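Deoxyribodipyrimidine photo-lyase (Oryza sativa Japonica Group, PDB 3UMV) uses light of 300-600 nm and one bound FAD to split cyclobutane pyrimidine dimers in UV-damaged DNA back into separate pyrimidines. Local coordinates at residues L45-L50 and V166-V171; L62-A67 and P207-W212; T373-W378 and M461-C466. One frame throughout, in Å; residues are numbered along the deposited sequence.

Contacts 1 and 2 belong to the N-terminal alpha/beta domain, whereas contact 3 lies in the helical part of the chain. Segments 45-50 and 166-171 leave the C-terminal ends of two parallel strands, 40-44 and 162-166, of one mixed sheet; 62-67 closes helix 54-66, which follows the first of these loops. Along the chain contacts 1 and 2 interleave, their centres about 20 Å apart. Contact 3 comes later, its centre about 38 Å from contact 1 and about 58 Å from contact 2, across the chain's centre from the latter. The nearest side chain of contact 1 is about 8 Å from the FAD; contact 2 lies at the surface; contact 3 adjoins the predicted tryptophan electron-transfer chain.

Contact 1 of 3, residues L45-L50 and V166-V171; sequences LRDQRL and VDAHNV
Two loops that follow parallel strands 40-44 and 162-166 of the photolyase alpha/beta domain meet here, with His169 stacked under Arg46 and held at its edge by Asp47. The guanidinium of Arg46 lies flat over one face of the imidazole: the planes are 8° apart and the centres 3.7 Å apart. An extended chain with CG anti to the backbone N (chi1 -163°) carries it across the ring, so that Arg46 CD also makes a CH-pi contact over that face. At the ring edge, His169 ND1 donates to Asp47 OD2 at 2.7 Å in a fairly straight bond, reaching the syn side of the carboxylate but 31° out of its plane. The same OD2 takes Arg49 NH1 on its anti lone pair at 3.0 Å, a salt bridge. Arg49 NH2 donates to Ala168 O at 2.9 Å, while water 1 links Asp47 OD1 to Ala168 N. Arg46 NH1 pairs with Asp328 of helix 310-333, and the His169 side chain is about 8 Å from the bound FAD. The two donors on Asp47 OD2, one a charged arginine, would probably stabilise the carboxylate as an anion despite its burial, and stack and hydrogen bond should hold the imidazole's rotation.

Contact 2 of 3, residues L62-A67 and P207-W212; sequences LAAASA and PAVVPW
Val209 meets the last turn of helix 54-66 through one methyl, in an apolar contact near the surface between that helix and the loop connecting helices 196-199 and 222-231. The CA atoms of Val209 and Ala64 are the nearest across the two segments, 5.0 Å apart. From Val209 CB the side chain continues to CG1, which stands beside the valine's own backbone N, anti to its carbonyl carbon (chi1 -61°), and this position sends it to the helix. There Val209 CG1 lies 3.8 Å from Ala63 CB and 4.0 Å from Ala64 N, so a single methyl touches both a side chain and the helix backbone.

Ala64 extends the contact along the loop. Its CB is 3.3 Å from Ala208 O and 4.0 Å from Pro207 CB, which puts the methyl against a carbonyl oxygen as well as a pyrrolidine ring. At the other end of the contact, Val210 CG2 approaches Ala67 O at 4.0 Å. Ala67 is the first residue to leave helical phi/psi, with positive phi (57°), in a Schellman motif.

No direct hydrogen bond joins the two segments. Water 2 supplies the polar link instead: it accepts from Val210 N at 2.9 Å and donates only weakly to Ala63 O. Small side chains on the helix let the loop run close to its backbone, and the modest buried area, 203 Å² over both sides, fits a largely exposed seam.

Toward the interior, Ala63 and Val209 both touch Leu70 of strand 70-75, and Ala63 also reaches Val40 of strand 40-44. The loop thus bridges the helix end and strand 70-75, while the helix itself packs on strand 40-44 beside it.

Contact 3 of 3, residues T373-W378 and M461-C466; sequences THDPLW and MNYAGC
Tyr463 and Leu377 bring together the first turns of two helices, 376-388 and 463-469, each with a side-chain N-cap: Asp375 on one, Asn462 on the other. The closest approach of the phenol to the leucine is Leu377 CB to Tyr463 CE2, 3.5 Å. Pro376 adds its CG, 4.0 Å from Tyr463 OH, with the two side chains crossing at about a right angle. Asp375 OD2 comes to the ring edge, 3.5 Å from Tyr463 CD2 and near the ring plane, although the carboxylate itself is turned 56° from that plane. Tyr463 arrives there with CG anti to the backbone N (chi1 -169°), which swings the ring across to the start of the neighbouring helix. Cys466, one turn after the N-cap Asn462, completes the interface, its CB packed 3.7 Å from Leu377 CD2.

What positions the carboxylate is the next shell. Asp375 OD2 caps its helix, accepting from Trp378 N at 3.0 Å from above the carboxylate plane and weakly from Leu377 N, while Asp375 OD1 accepts from Tyr398 OH of helix 393-405. The Asp375 side chain also touches Trp406; Trp378 and Trp406 are both predicted electron-transfer sites, so the cap joins this helix interface to the tryptophan chain. Val472 of helix 472-489 touches both Leu377 and Tyr463. On the partner helix, Asn462 OD1 accepts from Gly465 N at 2.9 Å.

Contact 1 of 3, residues L45-L50 and V166-V171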
loop_
_atom_site.group_PDB
_atom_site.type_symbol
_atom_site.label_atom_id
_atom_site.label_comp_id
_atom_site.label_asym_id
_atom_site.label_seq_id
_atom_site.Cartn_x
_atom_site.Cartn_y
_atom_site.Cartn_z
ATOM N N LEU A 45 4.027 -5.696 -10.237
ATOM C CA LEU A 45 4.593 -4.574 -9.506
ATOM C C LEU A 45 3.933 -4.389 -8.155
ATOM O O LEU A 45 4.579 -4.575 -7.127
ATOM C CB LEU A 45 4.548 -3.284 -10.332
ATOM C CG LEU A 45 5.397 -2.140 -9.778
ATOM C CD1 LEU A 45 5.815 -1.241 -10.939
ATOM C CD2 LEU A 45 4.644 -1.349 -8.698
ATOM N N ARG A 46 2.650 -4.038 -8.149
ATOM C CA ARG A 46 1.968 -3.806 -6.874
ATOM C C ARG A 46 1.554 -5.084 -6.163
ATOM O O ARG A 46 1.515 -5.126 -4.929
ATOM C CB ARG A 46 0.755 -2.899 -7.047
ATOM C CG ARG A 46 0.258 -2.309 -5.726
ATOM C CD ARG A 46 -0.970 -1.478 -5.965
ATOM N NE ARG A 46 -1.379 -0.727 -4.788
ATOM C CZ ARG A 46 -2.432 0.085 -4.791
ATOM N NH1 ARG A 46 -3.137 0.233 -5.909
ATOM N NH2 ARG A 46 -2.769 0.756 -3.700
ATOM N N ASP A 47 1.251 -6.132 -6.920
ATOM C CA ASP A 47 0.639 -7.297 -6.291
ATOM C C ASP A 47 1.572 -8.501 -6.292
ATOM O O ASP A 47 1.508 -9.370 -7.163
ATOM C CB ASP A 47 -0.719 -7.575 -6.945
ATOM C CG ASP A 47 -1.695 -6.417 -6.743
ATOM O OD1 ASP A 47 -1.854 -5.615 -7.680
ATOM O OD2 ASP A 47 -2.256 -6.272 -5.625
ATOM N N GLN A 48 2.447 -8.521 -5.286
ATOM C CA GLN A 48 3.543 -9.467 -5.197
ATOM C C GLN A 48 3.117 -10.785 -4.556
ATOM O O GLN A 48 3.531 -11.124 -3.433
ATOM C CB GLN A 48 4.712 -8.816 -4.466
ATOM C CG GLN A 48 5.211 -7.581 -5.205
ATOM C CD GLN A 48 5.928 -6.593 -4.312
ATOM O OE1 GLN A 48 6.578 -6.971 -3.334
ATOM N NE2 GLN A 48 5.824 -5.314 -4.653
ATOM N N ARG A 49 2.283 -11.506 -5.298
ATOM C CA ARG A 49 1.694 -12.776 -4.879
ATOM C C ARG A 49 1.199 -13.533 -6.106
ATOM O O ARG A 49 0.863 -12.935 -7.130
ATOM C CB ARG A 49 0.527 -12.545 -3.910
ATOM C CG ARG A 49 -0.729 -11.985 -4.575
ATOM C CD ARG A 49 -1.825 -11.606 -3.552
ATOM N NE ARG A 49 -2.937 -10.983 -4.269
ATOM C CZ ARG A 49 -3.024 -9.687 -4.550
ATOM N NH1 ARG A 49 -2.099 -8.826 -4.112
ATOM N NH2 ARG A 49 -4.057 -9.246 -5.255
ATOM N N LEU A 50 1.162 -14.858 -5.997
ATOM C CA LEU A 50 0.622 -15.701 -7.063
ATOM C C LEU A 50 -0.852 -16.034 -6.816
ATOM O O LEU A 50 -1.612 -16.193 -7.765
ATOM C CB LEU A 50 1.444 -16.976 -7.219
ATOM C CG LEU A 50 2.930 -16.721 -7.451
ATOM C CD1 LEU A 50 3.717 -18.033 -7.463
ATOM C CD2 LEU A 50 3.121 -15.939 -8.749
ATOM N N VAL A 166 -4.738 -4.468 -15.246
ATOM C CA VAL A 166 -5.782 -5.075 -14.446
ATOM C C VAL A 166 -5.678 -4.505 -13.039
ATOM O O VAL A 166 -4.587 -4.453 -12.480
ATOM C CB VAL A 166 -5.612 -6.616 -14.406
ATOM C CG1 VAL A 166 -6.660 -7.244 -13.475
ATOM C CG2 VAL A 166 -5.732 -7.199 -15.808
ATOM N N ASP A 167 -6.791 -4.032 -12.482
ATOM C CA ASP A 167 -6.789 -3.689 -11.068
ATOM C C ASP A 167 -6.886 -4.970 -10.260
ATOM O O ASP A 167 -7.958 -5.590 -10.161
ATOM C CB ASP A 167 -7.930 -2.736 -10.720
ATOM C CG ASP A 167 -7.833 -2.206 -9.291
ATOM O OD1 ASP A 167 -7.121 -2.802 -8.465
ATOM O OD2 ASP A 167 -8.498 -1.194 -8.997
ATOM N N ALA A 168 -5.747 -5.373 -9.702
ATOM C CA ALA A 168 -5.655 -6.574 -8.887
ATOM C C ALA A 168 -5.656 -6.242 -7.401
ATOM O O ALA A 168 -5.647 -7.145 -6.567
ATOM C CB ALA A 168 -4.384 -7.364 -9.239
ATOM N N HIS A 169 -5.647 -4.958 -7.067
ATOM C CA HIS A 169 -5.481 -4.546 -5.669
ATOM C C HIS A 169 -6.805 -4.205 -4.983
ATOM O O HIS A 169 -6.969 -4.407 -3.780
ATOM C CB HIS A 169 -4.554 -3.334 -5.586
ATOM C CG HIS A 169 -3.732 -3.289 -4.337
ATOM N ND1 HIS A 169 -2.607 -4.072 -4.156
ATOM C CD2 HIS A 169 -3.855 -2.541 -3.219
ATOM C CE1 HIS A 169 -2.079 -3.810 -2.972
ATOM N NE2 HIS A 169 -2.816 -2.881 -2.386
ATOM N N ASN A 170 -7.753 -3.676 -5.740
ATOM C CA ASN A 170 -9.002 -3.228 -5.160
ATOM C C ASN A 170 -10.111 -4.254 -5.419
ATOM O O ASN A 170 -10.098 -4.922 -6.447
ATOM C CB ASN A 170 -9.405 -1.883 -5.759
ATOM C CG ASN A 170 -8.445 -0.769 -5.385
ATOM O OD1 ASN A 170 -8.220 -0.511 -4.201
ATOM N ND2 ASN A 170 -7.836 -0.132 -6.390
ATOM N N VAL A 171 -11.058 -4.370 -4.488
ATOM C CA VAL A 171 -12.221 -5.233 -4.685
ATOM C C VAL A 171 -13.044 -4.709 -5.843
ATOM O O VAL A 171 -13.416 -5.461 -6.745
ATOM C CB VAL A 171 -13.127 -5.314 -3.421
ATOM C CG1 VAL A 171 -14.305 -6.237 -3.678
ATOM C CG2 VAL A 171 -12.319 -5.809 -2.224
HETATM O O HOH W 1 -3.275 -3.796 -8.859
#

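Contact 2 of 3, residues L62-A67 and P207-W212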
loop_
_atom_site.group_PDB
_atom_site.type_symbol
_atom_site.label_atom_id
_atom_site.label_comp_id
_atom_site.label_asym_id
_atom_site.label_seq_id
_atom_site.Cartn_x
_atom_site.Cartn_y
_atom_site.Cartn_z
ATOM N N LEU A 62 -5.408 -15.385 -20.876
ATOM C CA LEU A 62 -5.064 -14.986 -22.238
ATOM C C LEU A 62 -4.143 -16.029 -22.845
ATOM O O LEU A 62 -4.301 -16.416 -24.011
ATOM C CB LEU A 62 -4.376 -13.614 -22.253
ATOM C CG LEU A 62 -5.221 -12.380 -21.920
ATOM C CD1 LEU A 62 -4.381 -11.106 -22.004
ATOM C CD2 LEU A 62 -6.444 -12.279 -22.816
ATOM N N ALA A 63 -3.184 -16.487 -22.041
ATOM C CA ALA A 63 -2.239 -17.525 -22.446
ATOM C C ALA A 63 -2.959 -18.822 -22.809
ATOM O O ALA A 63 -2.775 -19.353 -23.904
ATOM C CB ALA A 63 -1.231 -17.777 -21.330
ATOM N N ALA A 64 -3.787 -19.321 -21.892
ATOM C CA ALA A 64 -4.527 -20.568 -22.106
ATOM C C ALA A 64 -5.385 -20.537 -23.366
ATOM O O ALA A 64 -5.442 -21.517 -24.107
ATOM C CB ALA A 64 -5.391 -20.904 -20.887
ATOM N N ALA A 65 -6.044 -19.410 -23.605
ATOM C CA ALA A 65 -6.943 -19.266 -24.746
ATOM C C ALA A 65 -6.205 -19.188 -26.084
ATOM O O ALA A 65 -6.771 -19.506 -27.130
ATOM C CB ALA A 65 -7.840 -18.050 -24.563
ATOM N N SER A 66 -4.946 -18.765 -26.057
ATOM C CA SER A 66 -4.192 -18.586 -27.298
ATOM C C SER A 66 -3.119 -19.651 -27.477
ATOM O O SER A 66 -2.294 -19.569 -28.395
ATOM C CB SER A 66 -3.572 -17.189 -27.350
ATOM O OG SER A 66 -2.648 -17.009 -26.297
ATOM N N ALA A 67 -3.141 -20.653 -26.603
ATOM C CA ALA A 67 -2.189 -21.757 -26.659
ATOM C C ALA A 67 -0.745 -21.267 -26.579
ATOM O O ALA A 67 0.142 -21.808 -27.237
ATOM C CB ALA A 67 -2.416 -22.606 -27.926
ATOM N N PRO A 207 -5.784 -20.989 -14.752
ATOM C CA PRO A 207 -5.959 -21.865 -15.913
ATOM C C PRO A 207 -4.630 -22.517 -16.269
ATOM O O PRO A 207 -3.583 -21.886 -16.122
ATOM C CB PRO A 207 -6.358 -20.890 -17.026
ATOM C CG PRO A 207 -6.960 -19.719 -16.315
ATOM C CD PRO A 207 -6.184 -19.597 -15.035
ATOM N N ALA A 208 -4.662 -23.760 -16.727
ATOM C CA ALA A 208 -3.435 -24.416 -17.147
ATOM C C ALA A 208 -2.927 -23.753 -18.423
ATOM O O ALA A 208 -3.717 -23.301 -19.255
ATOM C CB ALA A 208 -3.666 -25.903 -17.368
ATOM N N VAL A 209 -1.606 -23.688 -18.565
ATOM C CA VAL A 209 -0.986 -23.118 -19.753
ATOM C C VAL A 209 0.094 -24.070 -20.259
ATOM O O VAL A 209 0.652 -24.849 -19.484
ATOM C CB VAL A 209 -0.352 -21.742 -19.464
ATOM C CG1 VAL A 209 -1.414 -20.750 -19.011
ATOM C CG2 VAL A 209 0.737 -21.872 -18.418
ATOM N N VAL A 210 0.390 -24.003 -21.553
ATOM C CA VAL A 210 1.423 -24.863 -22.125
ATOM C C VAL A 210 2.756 -24.558 -21.449
ATOM O O VAL A 210 2.974 -23.446 -20.977
ATOM C CB VAL A 210 1.542 -24.700 -23.660
ATOM C CG1 VAL A 210 0.201 -24.958 -24.329
ATOM C CG2 VAL A 210 2.061 -23.322 -24.023
ATOM N N PRO A 211 3.654 -25.550 -21.389
ATOM C CA PRO A 211 4.919 -25.339 -20.682
ATOM C C PRO A 211 5.778 -24.252 -21.319
ATOM O O PRO A 211 5.649 -23.957 -22.510
ATOM C CB PRO A 211 5.615 -26.701 -20.788
ATOM C CG PRO A 211 4.959 -27.376 -21.940
ATOM C CD PRO A 211 3.545 -26.912 -21.937
ATOM N N TRP A 212 6.664 -23.669 -20.521
ATOM C CA TRP A 212 7.530 -22.610 -21.007
ATOM C C TRP A 212 8.724 -23.172 -21.756
ATOM O O TRP A 212 9.494 -23.970 -21.218
ATOM C CB TRP A 212 8.005 -21.736 -19.852
ATOM C CG TRP A 212 8.833 -20.579 -20.291
ATOM C CD1 TRP A 212 10.191 -20.537 -20.389
ATOM C CD2 TRP A 212 8.359 -19.286 -20.689
ATOM N NE1 TRP A 212 10.597 -19.296 -20.822
ATOM C CE2 TRP A 212 9.490 -18.507 -21.009
ATOM C CE3 TRP A 212 7.091 -18.713 -20.806
ATOM C CZ2 TRP A 212 9.391 -17.189 -21.446
ATOM C CZ3 TRP A 212 6.993 -17.397 -21.226
ATOM C CH2 TRP A 212 8.137 -16.651 -21.542
HETATM O O HOH W 2 -1.293 -21.930 -22.667
#

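Contact 3 of 3, residues T373-W378 and M461-C466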
loop_
_atom_site.group_PDB
_atom_site.type_symbol
_atom_site.label_atom_id
_atom_site.label_comp_id
_atom_site.label_asym_id
_atom_site.label_seq_id
_atom_site.Cartn_x
_atom_site.Cartn_y
_atom_site.Cartn_z
ATOM N N THR A 373 10.467 16.550 21.178
ATOM C CA THR A 373 9.494 17.567 21.538
ATOM C C THR A 373 9.160 17.562 23.034
ATOM O O THR A 373 9.539 16.641 23.769
ATOM C CB THR A 373 8.193 17.402 20.752
ATOM O OG1 THR A 373 7.414 16.328 21.309
ATOM C CG2 THR A 373 8.487 17.134 19.272
ATOM N N HIS A 374 8.428 18.589 23.453
ATOM C CA HIS A 374 7.927 18.706 24.818
ATOM C C HIS A 374 6.822 17.690 25.118
ATOM O O HIS A 374 6.425 17.528 26.269
ATOM C CB HIS A 374 7.349 20.103 25.035
ATOM C CG HIS A 374 6.095 20.352 24.257
ATOM N ND1 HIS A 374 6.105 20.653 22.913
ATOM C CD2 HIS A 374 4.791 20.309 24.625
ATOM C CE1 HIS A 374 4.863 20.809 22.488
ATOM N NE2 HIS A 374 4.046 20.610 23.508
ATOM N N ASP A 375 6.318 17.027 24.085
ATOM C CA ASP A 375 5.141 16.150 24.207
ATOM C C ASP A 375 5.541 14.672 24.252
ATOM O O ASP A 375 5.922 14.104 23.231
ATOM C CB ASP A 375 4.209 16.426 23.020
ATOM C CG ASP A 375 2.926 15.585 23.044
ATOM O OD1 ASP A 375 1.955 15.954 22.336
ATOM O OD2 ASP A 375 2.864 14.579 23.771
ATOM N N PRO A 376 5.467 14.035 25.437
ATOM C CA PRO A 376 5.956 12.659 25.526
ATOM C C PRO A 376 5.068 11.663 24.786
ATOM O O PRO A 376 5.566 10.627 24.373
ATOM C CB PRO A 376 5.939 12.373 27.030
ATOM C CG PRO A 376 4.910 13.290 27.564
ATOM C CD PRO A 376 5.004 14.539 26.742
ATOM N N LEU A 377 3.788 11.978 24.643
ATOM C CA LEU A 377 2.874 11.148 23.870
ATOM C C LEU A 377 3.266 11.190 22.381
ATOM O O LEU A 377 3.344 10.155 21.727
ATOM C CB LEU A 377 1.431 11.589 24.077
ATOM C CG LEU A 377 0.405 10.807 23.247
ATOM C CD1 LEU A 377 0.516 9.292 23.499
ATOM C CD2 LEU A 377 -0.996 11.304 23.540
ATOM N N TRP A 378 3.562 12.382 21.870
ATOM C CA TRP A 378 3.986 12.511 20.481
ATOM C C TRP A 378 5.321 11.812 20.272
ATOM O O TRP A 378 5.492 11.043 19.329
ATOM C CB TRP A 378 4.077 13.977 20.057
ATOM C CG TRP A 378 4.241 14.065 18.569
ATOM C CD1 TRP A 378 3.233 14.165 17.647
ATOM C CD2 TRP A 378 5.467 13.962 17.823
ATOM N NE1 TRP A 378 3.755 14.162 16.380
ATOM C CE2 TRP A 378 5.123 14.050 16.451
ATOM C CE3 TRP A 378 6.822 13.833 18.177
ATOM C CZ2 TRP A 378 6.079 13.981 15.430
ATOM C CZ3 TRP A 378 7.773 13.785 17.165
ATOM C CH2 TRP A 378 7.393 13.865 15.803
ATOM N N MET A 461 -6.847 17.615 17.602
ATOM C CA MET A 461 -6.738 16.569 18.612
ATOM C C MET A 461 -5.684 17.031 19.601
ATOM O O MET A 461 -4.744 17.737 19.227
ATOM C CB MET A 461 -6.309 15.241 17.986
ATOM C CG MET A 461 -7.334 14.574 17.049
ATOM S SD MET A 461 -6.612 13.135 16.194
ATOM C CE MET A 461 -6.665 11.893 17.492
ATOM N N ASN A 462 -5.828 16.663 20.871
ATOM C CA ASN A 462 -4.812 17.060 21.843
ATOM C C ASN A 462 -4.529 15.992 22.880
ATOM O O ASN A 462 -5.220 14.963 22.930
ATOM C CB ASN A 462 -5.111 18.427 22.488
ATOM C CG ASN A 462 -6.423 18.451 23.268
ATOM O OD1 ASN A 462 -7.076 17.420 23.463
ATOM N ND2 ASN A 462 -6.802 19.642 23.734
ATOM N N TYR A 463 -3.480 16.233 23.665
ATOM C CA TYR A 463 -3.000 15.309 24.680
ATOM C C TYR A 463 -4.142 14.990 25.633
ATOM O O TYR A 463 -4.429 13.825 25.899
ATOM C CB TYR A 463 -1.843 15.964 25.442
ATOM C CG TYR A 463 -1.041 15.059 26.357
ATOM C CD1 TYR A 463 -1.484 14.761 27.642
ATOM C CD2 TYR A 463 0.190 14.547 25.956
ATOM C CE1 TYR A 463 -0.737 13.947 28.491
ATOM C CE2 TYR A 463 0.941 13.739 26.793
ATOM C CZ TYR A 463 0.474 13.439 28.060
ATOM O OH TYR A 463 1.222 12.633 28.895
ATOM N N ALA A 464 -4.798 16.035 26.132
ATOM C CA ALA A 464 -5.904 15.855 27.070
ATOM C C ALA A 464 -6.996 14.958 26.491
ATOM O O ALA A 464 -7.606 14.167 27.206
ATOM C CB ALA A 464 -6.479 17.204 27.490
ATOM N N GLY A 465 -7.238 15.087 25.191
ATOM C CA GLY A 465 -8.251 14.287 24.523
ATOM C C GLY A 465 -7.873 12.823 24.501
ATOM O O GLY A 465 -8.730 11.943 24.619
ATOM N N CYS A 466 -6.580 12.558 24.350
ATOM C CA CYS A 466 -6.087 11.187 24.374
ATOM C C CYS A 466 -6.175 10.591 25.769
ATOM O O CYS A 466 -6.540 9.426 25.920
ATOM C CB CYS A 466 -4.651 11.118 23.864
ATOM S SG CYS A 466 -4.514 11.501 22.098
#